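PDB 5GGY: Iron(III) ABC transporter, periplasmic iron-compound-binding protein from Vibrio cholerae, which probably binds ferric hydroxamate siderophores such as Desferal in the periplasm and hands them to an ABC transporter for import. Local coordinates for residues 19-24 with 39-44; 162-167 with 221-226; 248-253 with 272-277. All blocks are in the same frame, centred on the assembly; numbering follows the deposited sequence.

The chain has the two-lobed build of siderophore-binding proteins of this family, with a long helix, 130-154, running between the lobes. Contact 1 lies in the N-terminal lobe; contacts 2 and 3 lie in the C-terminal lobe, across the chain's centre. The centres of contacts 1 and 2 are 25 Å apart, and their nearest atoms are about 9 Å apart. Contact 3 is farther from contact 1, 30 Å between centres. Contacts 2 and 3 touch, with centres 10 Å apart, because strands 219-223 and 249-252 are neighbours in one sheet. In this family the siderophore is held in the cleft between lobes; this structure is the apo form.

Contact 1. Residues 19-24 with 39-44; sequences VVVLNW and GAPELS
Trp24, Pro41 and Gly39 bury the most surface where 19-24 meets 39-44. The indole of Trp24 lies beside the turn at Pro41 and Glu42. Its NE1 donates a hydrogen bond to Pro41 O, 2.9 Å away. The oxygen lies in the plane of the indole, at its edge. Seen from the carbonyl, however, the donor stands well above the plane, 44° out of it. CZ2 of the same ring comes within 3.6 Å of Glu42 CB, so the indole spans both residues. With CG anti to its carbonyl carbon (chi1 -77°), the Trp24 ring swings over to this turn.

The Pro41 ring reaches back to the first segment. Its CG sits 3.4 Å from Leu22 O, and its CD lies 3.9 Å from Val21 CG1. That valine methyl also meets Ala40 CB. Pro41 CG approaches Trp24 CD1, at 4.1 Å. The proline thus packs against both the end of strand 19-21 and the indole.

Gly39 forms a single backbone bridge with Val20, and their CA atoms are 4.4 Å apart. Gly39 O accepts a hydrogen bond from Val21 N at 2.7 Å. A CA-H...O contact follows from Ala40 CA to Val21 O, at 3.4 Å.

Residues outside the two segments add to it. Glu42 OE1 makes a salt bridge with Arg65, whose charged group also forms a cation-pi contact with Trp24. Tyr46 and Trp256 meet the indole edge-to-face. Strand 19-21, helix 24-32 and strand 39-40 form a strand-helix-strand unit of the N-terminal lobe. The strands run the same way but share one bridge: strand 19-21 continues into a parallel sheet through strand 80-83, whereas strand 39-40 pairs with 60-61 in another. Leu27 of the helix packs on Val21 and Ala40. Helix 70-75 touches Val20 and Leu22 through Ile73.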
ATOM      1  N   VAL A  19       3.554  18.526  19.456  1.00 32.20           N
ATOM      2  CA  VAL A  19       4.276  18.487  18.191  1.00 27.09           C
ATOM      3  C   VAL A  19       4.263  19.830  17.474  1.00 28.59           C
ATOM      4  O   VAL A  19       3.203  20.414  17.248  1.00 35.29           O
ATOM      5  CB  VAL A  19       3.692  17.420  17.247  1.00 31.54           C
ATOM      6  CG1 VAL A  19       4.434  17.416  15.912  1.00 17.90           C
ATOM      7  CG2 VAL A  19       3.749  16.053  17.898  1.00 19.12           C
ATOM      8  N   VAL A  20       5.452  20.318  17.133  1.00 26.09           N
ATOM      9  CA  VAL A  20       5.583  21.452  16.230  1.00 26.71           C
ATOM     10  C   VAL A  20       6.017  20.943  14.861  1.00 14.80           C
ATOM     11  O   VAL A  20       7.050  20.288  14.731  1.00 14.49           O
ATOM     12  CB  VAL A  20       6.594  22.497  16.749  1.00 30.82           C
ATOM     13  CG1 VAL A  20       7.014  23.451  15.629  1.00 15.71           C
ATOM     14  CG2 VAL A  20       6.005  23.271  17.914  1.00 36.26           C
ATOM     15  N   VAL A  21       5.216  21.234  13.844  1.00 17.14           N
ATOM     16  CA  VAL A  21       5.530  20.813  12.485  1.00 19.48           C
ATOM     17  C   VAL A  21       6.019  22.011  11.668  1.00 21.74           C
ATOM     18  O   VAL A  21       5.567  23.139  11.875  1.00 26.97           O
ATOM     19  CB  VAL A  21       4.306  20.143  11.814  1.00 21.88           C
ATOM     20  CG1 VAL A  21       3.881  20.885  10.556  1.00 36.63           C
ATOM     21  CG2 VAL A  21       4.614  18.688  11.506  1.00 19.49           C
ATOM     22  N   LEU A  22       6.959  21.769  10.759  1.00 13.70           N
ATOM     23  CA  LEU A  22       7.583  22.860  10.013  1.00 29.89           C
ATOM     24  C   LEU A  22       7.336  22.805   8.509  1.00 30.98           C
ATOM     25  O   LEU A  22       7.804  23.671   7.774  1.00 28.79           O
ATOM     26  CB  LEU A  22       9.088  22.880  10.270  1.00 29.57           C
ATOM     27  CG  LEU A  22       9.502  23.073  11.728  1.00 23.84           C
ATOM     28  CD1 LEU A  22      10.996  23.287  11.812  1.00 17.73           C
ATOM     29  CD2 LEU A  22       8.751  24.234  12.358  1.00 14.85           C
ATOM     30  N   ASN A  23       6.610  21.794   8.049  1.00 15.63           N
ATOM     31  CA  ASN A  23       6.296  21.692   6.630  1.00 19.67           C
ATOM     32  C   ASN A  23       4.877  21.184   6.401  1.00 23.46           C
ATOM     33  O   ASN A  23       4.290  20.543   7.272  1.00 18.30           O
ATOM     34  CB  ASN A  23       7.306  20.789   5.924  1.00 20.71           C
ATOM     35  CG  ASN A  23       7.891  21.434   4.685  1.00 28.54           C
ATOM     36  OD1 ASN A  23       7.996  22.657   4.599  1.00 25.98           O
ATOM     37  ND2 ASN A  23       8.276  20.613   3.716  1.00 33.28           N
ATOM     38  N   TRP A  24       4.333  21.477   5.224  1.00 26.75           N
ATOM     39  CA  TRP A  24       2.945  21.146   4.917  1.00 25.20           C
ATOM     40  C   TRP A  24       2.712  19.649   4.734  1.00 26.38           C
ATOM     41  O   TRP A  24       1.648  19.139   5.089  1.00 17.97           O
ATOM     42  CB  TRP A  24       2.491  21.898   3.667  1.00 20.56           C
ATOM     43  CG  TRP A  24       2.188  23.336   3.935  1.00 19.91           C
ATOM     44  CD1 TRP A  24       2.147  23.950   5.156  1.00 16.82           C
ATOM     45  CD2 TRP A  24       1.881  24.347   2.967  1.00 19.85           C
ATOM     46  NE1 TRP A  24       1.833  25.279   5.006  1.00 17.61           N
ATOM     47  CE2 TRP A  24       1.664  25.549   3.672  1.00 26.17           C
ATOM     48  CE3 TRP A  24       1.767  24.355   1.574  1.00 21.00           C
ATOM     49  CZ2 TRP A  24       1.341  26.743   3.031  1.00 29.17           C
ATOM     50  CZ3 TRP A  24       1.445  25.540   0.941  1.00 26.69           C
ATOM     51  CH2 TRP A  24       1.237  26.718   1.669  1.00 24.69           C
ATOM     52  N   GLY A  39       1.995  23.659  16.628  1.00 26.06           N
ATOM     53  CA  GLY A  39       2.617  24.634  15.749  1.00 25.55           C
ATOM     54  C   GLY A  39       2.787  24.135  14.325  1.00 27.21           C
ATOM     55  O   GLY A  39       3.254  23.018  14.094  1.00 15.49           O
ATOM     56  N   ALA A  40       2.403  24.976  13.368  1.00 22.19           N
ATOM     57  CA  ALA A  40       2.474  24.637  11.951  1.00 19.00           C
ATOM     58  C   ALA A  40       2.690  25.907  11.131  1.00 16.41           C
ATOM     59  O   ALA A  40       2.331  26.996  11.578  1.00 22.33           O
ATOM     60  CB  ALA A  40       1.206  23.910  11.510  1.00 19.12           C
ATOM     61  N   PRO A  41       3.292  25.777   9.935  1.00 28.61           N
ATOM     62  CA  PRO A  41       3.634  26.968   9.151  1.00 28.35           C
ATOM     63  C   PRO A  41       2.572  27.390   8.131  1.00 29.19           C
ATOM     64  O   PRO A  41       1.870  26.536   7.585  1.00 25.57           O
ATOM     65  CB  PRO A  41       4.912  26.537   8.434  1.00 18.01           C
ATOM     66  CG  PRO A  41       4.697  25.077   8.186  1.00 20.02           C
ATOM     67  CD  PRO A  41       3.868  24.555   9.344  1.00 27.04           C
ATOM     68  N   GLU A  42       2.470  28.699   7.898  1.00 31.88           N
ATOM     69  CA  GLU A  42       1.637  29.282   6.838  1.00 33.99           C
ATOM     70  C   GLU A  42       0.235  28.680   6.734  1.00 34.82           C
ATOM     71  O   GLU A  42      -0.158  28.168   5.686  1.00 30.74           O
ATOM     72  CB  GLU A  42       2.350  29.149   5.490  1.00 35.85           C
ATOM     73  CG  GLU A  42       3.713  29.825   5.446  1.00 38.09           C
ATOM     74  CD  GLU A  42       4.454  29.565   4.148  1.00 38.85           C
ATOM     75  OE1 GLU A  42       5.471  28.841   4.180  1.00 40.56           O
ATOM     76  OE2 GLU A  42       4.024  30.087   3.097  1.00 36.42           O
ATOM     77  N   LEU A  43      -0.520  28.760   7.823  1.00 30.66           N
ATOM     78  CA  LEU A  43      -1.827  28.117   7.894  1.00 26.86           C
ATOM     79  C   LEU A  43      -2.865  28.723   6.950  1.00 27.90           C
ATOM     80  O   LEU A  43      -3.698  28.002   6.399  1.00 27.90           O
ATOM     81  CB  LEU A  43      -2.351  28.157   9.330  1.00 23.03           C
ATOM     82  CG  LEU A  43      -1.536  27.336  10.331  1.00 21.95           C
ATOM     83  CD1 LEU A  43      -2.265  27.216  11.659  1.00 24.59           C
ATOM     84  CD2 LEU A  43      -1.228  25.964   9.761  1.00 22.92           C
ATOM     85  N   SER A  44      -2.827  30.040   6.767  1.00 25.17           N
ATOM     86  CA  SER A  44      -3.801  30.694   5.900  1.00 25.05           C
ATOM     87  C   SER A  44      -3.509  30.380   4.437  1.00 24.83           C
ATOM     88  O   SER A  44      -4.413  30.355   3.608  1.00 30.53           O
ATOM     89  CB  SER A  44      -3.809  32.205   6.129  1.00 25.03           C
ATOM     90  OG  SER A  44      -2.543  32.770   5.834  1.00 37.27           O
TER

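Contact 2. Residues 162-167 with 221-226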
ATOM      1  N   VAL A 162      -2.028  10.954 -19.922  1.00 29.20           N
ATOM      2  CA  VAL A 162      -2.238  12.187 -19.172  1.00 29.92           C
ATOM      3  C   VAL A 162      -0.919  12.841 -18.772  1.00 33.10           C
ATOM      4  O   VAL A 162       0.010  12.168 -18.326  1.00 35.75           O
ATOM      5  CB  VAL A 162      -3.075  11.934 -17.896  1.00 23.00           C
ATOM      6  CG1 VAL A 162      -3.254  13.220 -17.099  1.00 19.78           C
ATOM      7  CG2 VAL A 162      -4.428  11.342 -18.251  1.00 25.62           C
ATOM      8  N   VAL A 163      -0.837  14.154 -18.947  1.00 32.47           N
ATOM      9  CA  VAL A 163       0.279  14.919 -18.413  1.00 34.29           C
ATOM     10  C   VAL A 163      -0.241  15.897 -17.358  1.00 34.50           C
ATOM     11  O   VAL A 163      -1.279  16.537 -17.538  1.00 27.77           O
ATOM     12  CB  VAL A 163       1.049  15.676 -19.525  1.00 51.14           C
ATOM     13  CG1 VAL A 163       0.124  16.591 -20.306  1.00 49.60           C
ATOM     14  CG2 VAL A 163       2.217  16.452 -18.941  1.00 45.08           C
ATOM     15  N   THR A 164       0.472  15.984 -16.241  1.00 35.17           N
ATOM     16  CA  THR A 164       0.075  16.856 -15.139  1.00 28.64           C
ATOM     17  C   THR A 164       1.081  17.984 -14.935  1.00 32.30           C
ATOM     18  O   THR A 164       2.286  17.781 -15.085  1.00 32.07           O
ATOM     19  CB  THR A 164      -0.065  16.070 -13.833  1.00 29.59           C
ATOM     20  OG1 THR A 164       0.021  16.974 -12.725  1.00 54.50           O
ATOM     21  CG2 THR A 164       1.041  15.028 -13.722  1.00 21.33           C
ATOM     22  N   LEU A 165       0.585  19.165 -14.579  1.00 15.39           N
ATOM     23  CA  LEU A 165       1.468  20.307 -14.366  1.00 33.25           C
ATOM     24  C   LEU A 165       0.842  21.411 -13.524  1.00 25.01           C
ATOM     25  O   LEU A 165      -0.355  21.417 -13.261  1.00 30.10           O
ATOM     26  CB  LEU A 165       1.943  20.885 -15.718  1.00 34.03           C
ATOM     27  CG  LEU A 165       1.049  21.463 -16.829  1.00 33.90           C
ATOM     28  CD1 LEU A 165       0.025  20.459 -17.345  1.00 40.91           C
ATOM     29  CD2 LEU A 165       0.368  22.775 -16.439  1.00 18.56           C
ATOM     30  N   ARG A 166       1.691  22.335 -13.095  1.00 21.75           N
ATOM     31  CA  ARG A 166       1.260  23.613 -12.545  1.00 18.57           C
ATOM     32  C   ARG A 166       1.873  24.723 -13.394  1.00 29.36           C
ATOM     33  O   ARG A 166       2.911  24.529 -14.027  1.00 28.62           O
ATOM     34  CB  ARG A 166       1.681  23.774 -11.081  1.00 18.30           C
ATOM     35  CG  ARG A 166       0.993  22.833 -10.105  1.00 30.10           C
ATOM     36  CD  ARG A 166       1.395  23.161  -8.673  1.00 22.65           C
ATOM     37  NE  ARG A 166       0.953  22.143  -7.722  1.00 21.01           N
ATOM     38  CZ  ARG A 166      -0.159  22.229  -6.998  1.00 17.65           C
ATOM     39  NH1 ARG A 166      -0.482  21.255  -6.156  1.00 15.57           N
ATOM     40  NH2 ARG A 166      -0.945  23.290  -7.112  1.00 18.36           N
ATOM     41  N   PHE A 167       1.231  25.884 -13.409  1.00 37.34           N
ATOM     42  CA  PHE A 167       1.751  27.023 -14.150  1.00 33.91           C
ATOM     43  C   PHE A 167       2.766  27.811 -13.333  1.00 39.33           C
ATOM     44  O   PHE A 167       2.469  28.258 -12.232  1.00 47.46           O
ATOM     45  CB  PHE A 167       0.613  27.954 -14.582  1.00 32.31           C
ATOM     46  CG  PHE A 167      -0.186  27.446 -15.744  1.00 35.51           C
ATOM     47  CD1 PHE A 167       0.295  27.549 -17.039  1.00 34.70           C
ATOM     48  CD2 PHE A 167      -1.423  26.866 -15.546  1.00 34.56           C
ATOM     49  CE1 PHE A 167      -0.447  27.076 -18.109  1.00 30.81           C
ATOM     50  CE2 PHE A 167      -2.163  26.394 -16.612  1.00 30.90           C
ATOM     51  CZ  PHE A 167      -1.675  26.500 -17.893  1.00 24.05           C
ATOM     52  N   LEU A 221      -3.872  18.156 -17.545  1.00 26.22           N
ATOM     53  CA  LEU A 221      -4.465  18.579 -16.279  1.00 23.03           C
ATOM     54  C   LEU A 221      -3.545  19.546 -15.541  1.00 23.72           C
ATOM     55  O   LEU A 221      -2.353  19.277 -15.386  1.00 29.28           O
ATOM     56  CB  LEU A 221      -4.766  17.363 -15.395  1.00 23.48           C
ATOM     57  CG  LEU A 221      -5.781  16.346 -15.924  1.00 35.46           C
ATOM     58  CD1 LEU A 221      -5.913  15.171 -14.969  1.00 25.40           C
ATOM     59  CD2 LEU A 221      -7.129  17.008 -16.149  1.00 31.44           C
ATOM     60  N   TYR A 222      -4.095  20.671 -15.089  1.00 20.26           N
ATOM     61  CA  TYR A 222      -3.313  21.630 -14.314  1.00 25.05           C
ATOM     62  C   TYR A 222      -3.963  21.919 -12.963  1.00 25.98           C
ATOM     63  O   TYR A 222      -5.177  22.096 -12.868  1.00 23.96           O
ATOM     64  CB  TYR A 222      -3.102  22.931 -15.100  1.00 19.96           C
ATOM     65  CG  TYR A 222      -4.364  23.689 -15.455  1.00 30.35           C
ATOM     66  CD1 TYR A 222      -4.849  24.697 -14.629  1.00 27.35           C
ATOM     67  CD2 TYR A 222      -5.058  23.412 -16.626  1.00 28.00           C
ATOM     68  CE1 TYR A 222      -5.996  25.395 -14.952  1.00 22.89           C
ATOM     69  CE2 TYR A 222      -6.207  24.106 -16.958  1.00 25.50           C
ATOM     70  CZ  TYR A 222      -6.672  25.096 -16.118  1.00 28.80           C
ATOM     71  OH  TYR A 222      -7.815  25.788 -16.444  1.00 31.50           O
ATOM     72  N   PHE A 223      -3.138  21.967 -11.920  1.00 29.80           N
ATOM     73  CA  PHE A 223      -3.628  22.107 -10.553  1.00 29.00           C
ATOM     74  C   PHE A 223      -3.943  23.548 -10.172  1.00 30.17           C
ATOM     75  O   PHE A 223      -3.171  24.465 -10.451  1.00 31.23           O
ATOM     76  CB  PHE A 223      -2.610  21.537  -9.558  1.00 29.67           C
ATOM     77  CG  PHE A 223      -2.429  20.050  -9.653  1.00 32.07           C
ATOM     78  CD1 PHE A 223      -3.439  19.192  -9.263  1.00 32.23           C
ATOM     79  CD2 PHE A 223      -1.241  19.510 -10.111  1.00 30.93           C
ATOM     80  CE1 PHE A 223      -3.275  17.827  -9.342  1.00 31.50           C
ATOM     81  CE2 PHE A 223      -1.069  18.148 -10.189  1.00 33.05           C
ATOM     82  CZ  PHE A 223      -2.087  17.302  -9.807  1.00 28.46           C
ATOM     83  N   LEU A 224      -5.089  23.735  -9.529  1.00 23.27           N
ATOM     84  CA  LEU A 224      -5.431  25.009  -8.916  1.00 27.33           C
ATOM     85  C   LEU A 224      -4.776  25.074  -7.535  1.00 31.66           C
ATOM     86  O   LEU A 224      -4.458  24.038  -6.955  1.00 24.03           O
ATOM     87  CB  LEU A 224      -6.952  25.168  -8.824  1.00 31.75           C
ATOM     88  CG  LEU A 224      -7.696  25.226 -10.161  1.00 32.26           C
ATOM     89  CD1 LEU A 224      -9.197  25.332  -9.943  1.00 27.74           C
ATOM     90  CD2 LEU A 224      -7.193  26.384 -11.012  1.00 27.37           C
ATOM     91  N   PRO A 225      -4.557  26.286  -7.001  1.00 30.96           N
ATOM     92  CA  PRO A 225      -4.890  27.598  -7.563  1.00 34.05           C
ATOM     93  C   PRO A 225      -3.858  28.136  -8.548  1.00 24.49           C
ATOM     94  O   PRO A 225      -2.667  27.856  -8.438  1.00 24.46           O
ATOM     95  CB  PRO A 225      -4.949  28.490  -6.325  1.00 27.14           C
ATOM     96  CG  PRO A 225      -3.932  27.893  -5.417  1.00 26.43           C
ATOM     97  CD  PRO A 225      -3.991  26.403  -5.645  1.00 24.95           C
ATOM     98  N   PHE A 226      -4.341  28.918  -9.507  1.00 30.22           N
ATOM     99  CA  PHE A 226      -3.483  29.676 -10.406  1.00 33.97           C
ATOM    100  C   PHE A 226      -4.132  31.020 -10.703  1.00 29.75           C
ATOM    101  O   PHE A 226      -5.188  31.089 -11.324  1.00 30.49           O
ATOM    102  CB  PHE A 226      -3.213  28.901 -11.698  1.00 34.79           C
ATOM    103  CG  PHE A 226      -2.381  29.661 -12.694  1.00 31.60           C
ATOM    104  CD1 PHE A 226      -2.776  29.763 -14.012  1.00 36.37           C
ATOM    105  CD2 PHE A 226      -1.213  30.288 -12.305  1.00 26.58           C
ATOM    106  CE1 PHE A 226      -2.018  30.466 -14.925  1.00 35.32           C
ATOM    107  CE2 PHE A 226      -0.455  30.992 -13.213  1.00 36.15           C
ATOM    108  CZ  PHE A 226      -0.859  31.082 -14.522  1.00 34.18           C
TER
HETATM  109  O   HOH W   1      -0.982  25.909  -8.667  1.00 31.30           O
HETATM  110  O   HOH W   2      -1.114  25.883 -12.080  1.00 20.35           O
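Two neighbouring parallel strands of the C-terminal lobe's mixed sheet meet here, and an aromatic cluster of Phe167, Tyr222 and Phe226 closes their ends. Thr164 pairs with Leu221, and Leu165 with Tyr222. Three backbone hydrogen bonds join the strands: Leu221 N to Val163 O (3.1 Å), Leu165 N to Leu221 O, and Phe223 N to Leu165 O. Phe167 points its ring edge at the face of Tyr222, with planes at 66°. It also forms an offset stack with Phe226, centroids 4.7 Å apart. Phe167 CB sits over the centre of the Phe226 ring, 3.4 Å from the centroid, as a CH-pi contact.

Arg166 is extended from CG to NE and lays one guanidinium face on Phe223 CB, 3.4 Å from NH2. A water accepts from Arg166 NH2 and donates to Phe223 O and Pro225 O. A second water joins Phe167 N to Phe223 O. Tyr176 OH and Ser257 OG bind other nitrogens of Arg166. Strand 172-176 runs antiparallel along 161-167, strand 249-252 flanks 219-223, and helix 181-188 packs against Val162, Thr164 and Phe223.

Contact 3. Residues 248-253 with 272-277; sequences RVNSVR and TESLLA
Asn250 reaches from its strand to the end of the facing helix and meets Ser274. Its CB lies 3.7 Å from Ser274 O. With CG anti to the backbone N (chi1 -163°), the amide is carried over to the helix. CG lies 4.0 Å from Ser274 OG. At the tip, ND2 donates to Ser274 O over 2.8 Å. This bond is nearly straight, 175° at the hydrogen. It lies in the amide plane of Asn250 and uses a lone pair in the carbonyl plane. ND2 also comes near Ala277 CB. The other tip atom, OD1, turns back and takes a weak hydrogen bond from Ser251 N.

Ser274 answers with its own side chain. OG lies against Ser251 O, probably as a hydrogen-bond donor, but the modelled separation is implausibly short and the detail is doubtful. A water donates to the same OG and accepts from Arg253 N. Val252 CG2 packs on Ser274 CB at 3.9 Å.

Farther along, Arg253 NE forms a salt bridge with Glu273 OE1, 3.0 Å apart. The acid oxygen lies near the guanidinium plane, but NE approaches from above the carboxylate plane, 37° out of it. Glu273 is exposed, so this pair lies at the outer margin.

Strand 249-252 and residues 272-276, the end of helix 262-276, run roughly antiparallel. The pairing is helix-on-sheet packing of an alpha/beta lobe, joined here largely by polar groups.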
ATOM      1  N   ARG A 248      -9.550  18.301 -24.588  1.00 28.42           N
ATOM      2  CA  ARG A 248      -8.920  17.374 -23.656  1.00 28.55           C
ATOM      3  C   ARG A 248      -8.030  18.111 -22.663  1.00 37.82           C
ATOM      4  O   ARG A 248      -6.835  17.865 -22.577  1.00 27.16           O
ATOM      5  CB  ARG A 248      -8.110  16.324 -24.413  1.00 26.69           C
ATOM      6  CG  ARG A 248      -8.860  15.672 -25.561  1.00 27.58           C
ATOM      7  CD  ARG A 248      -8.156  14.418 -26.044  1.00 30.89           C
ATOM      8  NE  ARG A 248      -8.342  14.213 -27.477  1.00 50.42           N
ATOM      9  CZ  ARG A 248      -7.471  14.595 -28.406  1.00 50.48           C
ATOM     10  NH1 ARG A 248      -6.347  15.203 -28.054  1.00 49.40           N
ATOM     11  NH2 ARG A 248      -7.725  14.370 -29.687  1.00 47.67           N
ATOM     12  N   VAL A 249      -8.623  19.032 -21.920  1.00 43.09           N
ATOM     13  CA  VAL A 249      -7.895  19.795 -20.914  1.00 30.94           C
ATOM     14  C   VAL A 249      -8.853  20.254 -19.818  1.00 33.68           C
ATOM     15  O   VAL A 249     -10.002  20.607 -20.097  1.00 37.25           O
ATOM     16  CB  VAL A 249      -7.175  21.013 -21.537  1.00 33.32           C
ATOM     17  CG1 VAL A 249      -8.164  21.939 -22.231  1.00 24.02           C
ATOM     18  CG2 VAL A 249      -6.370  21.769 -20.490  1.00 20.95           C
ATOM     19  N   ASN A 250      -8.394  20.225 -18.570  1.00 33.08           N
ATOM     20  CA  ASN A 250      -9.229  20.625 -17.446  1.00 37.66           C
ATOM     21  C   ASN A 250      -8.409  21.044 -16.232  1.00 36.33           C
ATOM     22  O   ASN A 250      -7.258  20.637 -16.071  1.00 32.48           O
ATOM     23  CB  ASN A 250     -10.179  19.488 -17.069  1.00 38.30           C
ATOM     24  CG  ASN A 250     -11.327  19.953 -16.200  1.00 39.60           C
ATOM     25  OD1 ASN A 250     -11.543  21.153 -16.029  1.00 34.03           O
ATOM     26  ND2 ASN A 250     -12.079  19.005 -15.653  1.00 38.86           N
ATOM     27  N   SER A 251      -9.010  21.869 -15.382  1.00 33.61           N
ATOM     28  CA  SER A 251      -8.366  22.296 -14.149  1.00 23.68           C
ATOM     29  C   SER A 251      -8.643  21.293 -13.035  1.00 27.18           C
ATOM     30  O   SER A 251      -9.702  20.668 -13.000  1.00 28.87           O
ATOM     31  CB  SER A 251      -8.847  23.691 -13.740  1.00 20.90           C
ATOM     32  OG  SER A 251     -10.227  23.685 -13.426  1.00 21.47           O
ATOM     33  N   VAL A 252      -7.684  21.139 -12.129  1.00 29.30           N
ATOM     34  CA  VAL A 252      -7.853  20.238 -10.997  1.00 23.77           C
ATOM     35  C   VAL A 252      -7.922  21.028  -9.695  1.00 24.10           C
ATOM     36  O   VAL A 252      -7.067  21.874  -9.430  1.00 25.37           O
ATOM     37  CB  VAL A 252      -6.706  19.208 -10.917  1.00 21.90           C
ATOM     38  CG1 VAL A 252      -6.964  18.213  -9.797  1.00 23.06           C
ATOM     39  CG2 VAL A 252      -6.545  18.482 -12.244  1.00 15.22           C
ATOM     40  N   ARG A 253      -8.946  20.749  -8.892  1.00 40.96           N
ATOM     41  CA  ARG A 253      -9.150  21.443  -7.625  1.00 40.37           C
ATOM     42  C   ARG A 253      -7.933  21.282  -6.718  1.00 28.34           C
ATOM     43  O   ARG A 253      -7.255  20.255  -6.772  1.00 24.19           O
ATOM     44  CB  ARG A 253     -10.419  20.931  -6.932  1.00 36.37           C
ATOM     45  CG  ARG A 253     -10.423  19.450  -6.603  1.00 36.00           C
ATOM     46  CD  ARG A 253     -11.714  19.064  -5.893  1.00 45.22           C
ATOM     47  NE  ARG A 253     -11.806  17.627  -5.661  1.00 44.44           N
ATOM     48  CZ  ARG A 253     -11.351  17.013  -4.574  1.00 46.24           C
ATOM     49  NH1 ARG A 253     -10.769  17.711  -3.611  1.00 43.30           N
ATOM     50  NH2 ARG A 253     -11.481  15.699  -4.455  1.00 49.51           N
ATOM     51  N   THR A 272      -9.181  12.201 -11.059  1.00 36.71           N
ATOM     52  CA  THR A 272     -10.265  11.399 -11.620  1.00 30.79           C
ATOM     53  C   THR A 272     -11.475  12.270 -11.930  1.00 36.67           C
ATOM     54  O   THR A 272     -12.035  12.203 -13.024  1.00 42.12           O
ATOM     55  CB  THR A 272     -10.690  10.269 -10.663  1.00 24.41           C
ATOM     56  OG1 THR A 272      -9.613   9.337 -10.513  1.00 23.34           O
ATOM     57  CG2 THR A 272     -11.911   9.542 -11.203  1.00 23.72           C
ATOM     58  N   GLU A 273     -11.858  13.092 -10.959  1.00 23.33           N
ATOM     59  CA  GLU A 273     -12.977  14.017 -11.105  1.00 18.40           C
ATOM     60  C   GLU A 273     -12.817  14.946 -12.308  1.00 27.12           C
ATOM     61  O   GLU A 273     -13.747  15.119 -13.096  1.00 25.18           O
ATOM     62  CB  GLU A 273     -13.137  14.835  -9.823  1.00 25.90           C
ATOM     63  CG  GLU A 273     -13.993  16.072  -9.966  1.00 41.12           C
ATOM     64  CD  GLU A 273     -13.995  16.907  -8.705  1.00 53.19           C
ATOM     65  OE1 GLU A 273     -13.719  16.344  -7.624  1.00 55.48           O
ATOM     66  OE2 GLU A 273     -14.258  18.124  -8.794  1.00 52.61           O
ATOM     67  N   SER A 274     -11.636  15.534 -12.454  1.00 34.43           N
ATOM     68  CA  SER A 274     -11.370  16.430 -13.579  1.00 36.79           C
ATOM     69  C   SER A 274     -11.268  15.673 -14.895  1.00 36.50           C
ATOM     70  O   SER A 274     -11.505  16.234 -15.963  1.00 22.86           O
ATOM     71  CB  SER A 274     -10.086  17.232 -13.337  1.00 33.25           C
ATOM     72  OG  SER A 274     -10.353  18.410 -12.605  1.00 42.41           O
ATOM     73  N   LEU A 275     -10.915  14.396 -14.810  1.00 20.94           N
ATOM     74  CA  LEU A 275     -10.712  13.585 -16.001  1.00 23.30           C
ATOM     75  C   LEU A 275     -12.006  12.896 -16.435  1.00 39.71           C
ATOM     76  O   LEU A 275     -12.182  12.574 -17.612  1.00 45.41           O
ATOM     77  CB  LEU A 275      -9.612  12.548 -15.759  1.00 22.18           C
ATOM     78  CG  LEU A 275      -8.904  12.029 -17.010  1.00 26.09           C
ATOM     79  CD1 LEU A 275      -8.296  13.187 -17.783  1.00 25.62           C
ATOM     80  CD2 LEU A 275      -7.841  11.016 -16.626  1.00 32.58           C
ATOM     81  N   LEU A 276     -12.908  12.674 -15.482  1.00 49.87           N
ATOM     82  CA  LEU A 276     -14.229  12.142 -15.798  1.00 46.77           C
ATOM     83  C   LEU A 276     -15.051  13.204 -16.515  1.00 48.36           C
ATOM     84  O   LEU A 276     -15.830  12.896 -17.416  1.00 57.41           O
ATOM     85  CB  LEU A 276     -14.948  11.664 -14.537  1.00 47.65           C
ATOM     86  CG  LEU A 276     -14.488  10.311 -13.987  1.00 45.58           C
ATOM     87  CD1 LEU A 276     -15.284   9.928 -12.750  1.00 39.53           C
ATOM     88  CD2 LEU A 276     -14.597   9.234 -15.056  1.00 48.32           C
ATOM     89  N   ALA A 277     -14.880  14.456 -16.109  1.00 38.88           N
ATOM     90  CA  ALA A 277     -15.370  15.565 -16.910  1.00 43.58           C
ATOM     91  C   ALA A 277     -14.465  15.651 -18.133  1.00 52.96           C
ATOM     92  O   ALA A 277     -13.390  15.066 -18.134  1.00 70.87           O
ATOM     93  CB  ALA A 277     -15.368  16.860 -16.120  1.00 23.49           C
TER
HETATM   94  O   HOH W   3     -10.630  18.059  -9.615  1.00 27.46           O